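PDB 6PQ9: beta-lactamase, which probably hydrolyses the amide bond of beta-lactam antibiotics to give substituted beta-amino acids, as a class A beta-lactamase that confers antibiotic resistance. Local coordinates for residues V117-I121 against S122-K126. The protein carries 1 engineered substitution. Residues are numbered along the deposited sequence; the frame is centred on the assembly and turned at random.
Sequences VDLSI and SEILK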
ATOM      1  N   VAL A 117      -0.291  -0.108  27.743  1.00 32.57           N
ATOM      2  CA  VAL A 117      -1.556  -0.806  27.574  1.00 38.33           C
ATOM      3  C   VAL A 117      -1.322  -2.104  26.808  1.00 37.70           C
ATOM      4  O   VAL A 117      -0.414  -2.200  25.975  1.00 41.86           O
ATOM      5  CB  VAL A 117      -2.583   0.114  26.859  1.00 40.56           C
ATOM      6  CG1 VAL A 117      -2.012   0.630  25.527  1.00 37.93           C
ATOM      7  CG2 VAL A 117      -3.940  -0.580  26.673  1.00 37.86           C
ATOM      8  N   ASP A 118      -2.131  -3.123  27.108  1.00 40.03           N
ATOM      9  CA  ASP A 118      -2.079  -4.388  26.377  1.00 36.50           C
ATOM     10  C   ASP A 118      -3.074  -4.368  25.225  1.00 40.82           C
ATOM     11  O   ASP A 118      -4.289  -4.366  25.447  1.00 42.27           O
ATOM     12  CB  ASP A 118      -2.365  -5.563  27.300  1.00 42.13           C
ATOM     13  CG  ASP A 118      -1.121  -6.081  27.935  1.00 45.11           C
ATOM     14  OD1 ASP A 118      -0.373  -6.828  27.259  1.00 45.76           O
ATOM     15  OD2 ASP A 118      -0.872  -5.694  29.095  1.00 51.58           O
ATOM     16  N   LEU A 119      -2.563  -4.368  23.994  1.00 40.09           N
ATOM     17  CA  LEU A 119      -3.395  -4.307  22.798  1.00 35.47           C
ATOM     18  C   LEU A 119      -3.237  -5.586  21.997  1.00 40.19           C
ATOM     19  O   LEU A 119      -2.121  -6.102  21.833  1.00 40.37           O
ATOM     20  CB  LEU A 119      -3.039  -3.109  21.918  1.00 34.96           C
ATOM     21  CG  LEU A 119      -3.109  -1.737  22.588  1.00 42.07           C
ATOM     22  CD1 LEU A 119      -2.590  -0.659  21.643  1.00 34.87           C
ATOM     23  CD2 LEU A 119      -4.536  -1.461  23.011  1.00 41.73           C
ATOM     24  N   SER A 120      -4.354  -6.096  21.505  1.00 34.46           N
ATOM     25  CA  SER A 120      -4.291  -7.283  20.677  1.00 34.90           C
ATOM     26  C   SER A 120      -3.631  -6.950  19.345  1.00 37.63           C
ATOM     27  O   SER A 120      -3.729  -5.827  18.834  1.00 36.14           O
ATOM     28  CB  SER A 120      -5.691  -7.851  20.457  1.00 34.07           C
ATOM     29  OG  SER A 120      -6.405  -7.092  19.498  1.00 37.50           O
ATOM     30  N   ILE A 121      -2.938  -7.936  18.785  1.00 38.04           N
ATOM     31  CA  ILE A 121      -2.329  -7.739  17.474  1.00 36.99           C
ATOM     32  C   ILE A 121      -3.399  -7.368  16.449  1.00 38.50           C
ATOM     33  O   ILE A 121      -3.187  -6.513  15.576  1.00 30.75           O
ATOM     34  CB  ILE A 121      -1.536  -8.998  17.091  1.00 37.53           C
ATOM     35  CG1 ILE A 121      -0.387  -9.167  18.104  1.00 32.56           C
ATOM     36  CG2 ILE A 121      -1.029  -8.901  15.656  1.00 35.53           C
ATOM     37  CD1 ILE A 121       0.317 -10.517  18.063  1.00 34.22           C
ATOM     38  N   SER A 122      -4.583  -7.971  16.582  1.00 34.76           N
ATOM     39  CA  SER A 122      -5.739  -7.612  15.773  1.00 33.39           C
ATOM     40  C   SER A 122      -5.989  -6.102  15.771  1.00 38.53           C
ATOM     41  O   SER A 122      -6.103  -5.479  14.706  1.00 35.91           O
ATOM     42  CB  SER A 122      -6.958  -8.364  16.298  1.00 37.90           C
ATOM     43  OG  SER A 122      -8.039  -8.278  15.394  1.00 44.69           O
ATOM     44  N   GLU A 123      -6.060  -5.488  16.957  1.00 33.25           N
ATOM     45  CA  GLU A 123      -6.364  -4.062  17.012  1.00 35.17           C
ATOM     46  C   GLU A 123      -5.218  -3.216  16.450  1.00 36.95           C
ATOM     47  O   GLU A 123      -5.462  -2.196  15.791  1.00 39.39           O
ATOM     48  CB  GLU A 123      -6.701  -3.633  18.442  1.00 35.73           C
ATOM     49  CG  GLU A 123      -7.097  -2.148  18.520  1.00 37.83           C
ATOM     50  CD  GLU A 123      -7.277  -1.626  19.942  1.00 42.63           C
ATOM     51  OE1 GLU A 123      -7.442  -2.441  20.872  1.00 40.90           O
ATOM     52  OE2 GLU A 123      -7.277  -0.388  20.120  1.00 46.09           O
ATOM     53  N   ILE A 124      -3.967  -3.615  16.695  1.00 38.15           N
ATOM     54  CA  ILE A 124      -2.833  -2.878  16.139  1.00 37.10           C
ATOM     55  C   ILE A 124      -2.798  -3.010  14.618  1.00 34.77           C
ATOM     56  O   ILE A 124      -2.480  -2.049  13.906  1.00 35.14           O
ATOM     57  CB  ILE A 124      -1.513  -3.358  16.772  1.00 40.10           C
ATOM     58  CG1 ILE A 124      -1.575  -3.254  18.299  1.00 34.23           C
ATOM     59  CG2 ILE A 124      -0.337  -2.556  16.219  1.00 31.13           C
ATOM     60  CD1 ILE A 124      -0.606  -4.165  19.014  1.00 37.82           C
ATOM     61  N   LEU A 125      -3.111  -4.203  14.099  1.00 34.95           N
ATOM     62  CA  LEU A 125      -3.129  -4.418  12.657  1.00 34.02           C
ATOM     63  C   LEU A 125      -4.234  -3.615  11.986  1.00 35.11           C
ATOM     64  O   LEU A 125      -4.041  -3.071  10.895  1.00 34.01           O
ATOM     65  CB  LEU A 125      -3.326  -5.901  12.357  1.00 35.19           C
ATOM     66  CG  LEU A 125      -2.085  -6.749  12.124  1.00 42.14           C
ATOM     67  CD1 LEU A 125      -2.530  -8.187  11.979  1.00 41.23           C
ATOM     68  CD2 LEU A 125      -1.353  -6.251  10.889  1.00 28.99           C
ATOM     69  N   LYS A 126      -5.417  -3.590  12.596  1.00 40.23           N
ATOM     70  CA  LYS A 126      -6.520  -2.818  12.048  1.00 41.13           C
ATOM     71  C   LYS A 126      -6.141  -1.339  11.936  1.00 38.95           C
ATOM     72  O   LYS A 126      -6.304  -0.722  10.875  1.00 39.06           O
ATOM     73  CB  LYS A 126      -7.759  -3.031  12.920  1.00 35.15           C
ATOM     74  CG  LYS A 126      -8.922  -2.098  12.630  1.00 41.96           C
ATOM     75  CD  LYS A 126      -9.626  -2.459  11.327  1.00 39.17           C
ATOM     76  CE  LYS A 126     -10.931  -1.695  11.188  1.00 44.07           C
ATOM     77  NZ  LYS A 126     -11.372  -1.598   9.764  1.00 46.85           N
TER
HETATM   78  O   HOH W   1      -6.946  -4.871  22.028  1.00 42.72           O
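Strand 117-120 turns directly into helix 121-130 through an N-cap with a hydrophobic staple. S120 is the cap: its OG accepts from E123 N at 3.0 Å, the N-H pointing well at the oxygen (157°). A chi1 of 77° makes this possible, because it tucks OG between the residue's own N and carbonyl carbon, facing the N-H of E123 in the first helical turn and 3.5 Å from S122 CB.

E123 answers through a water. In a classic capping box its carboxylate would take the N-H of the cap residue directly; here the water accepts from S120 N and donates to E123 OE1, 2.7 Å away. The E123 chain runs extended with CG anti to N, which carries the carboxylate back to the strand, where it crosses L119 at a slant, OE1 of E123 lying 3.7 Å from CD2 of L119. Its other oxygen, OE2, is hydrogen-bonded to Y112 OH, so both carboxylate oxygens are engaged, one by the water and one by Y112.

The staple closes the buried side of the turn: L119, just before the cap, meets I124 four positions into the helix, CB against CG1 at 3.9 Å. The first helical backbone bonds run from I124 N to S120 O (3.1 Å) and from L125 N to I121 O (2.7 Å). I121 and L125 lie side by side, CG2 touching CD1 at 4.0 Å.

Strand 117-120 pairs antiparallel with strand 92-95. The axis of segment 122-126 makes 75° with that of strand 117-120, and the helix runs on toward the SDN motif of class A enzymes. Behind the turn, I121 and L125 both press on helix 70-85, while helix 134-144 covers I121, I124 and L125 through F143 and L140.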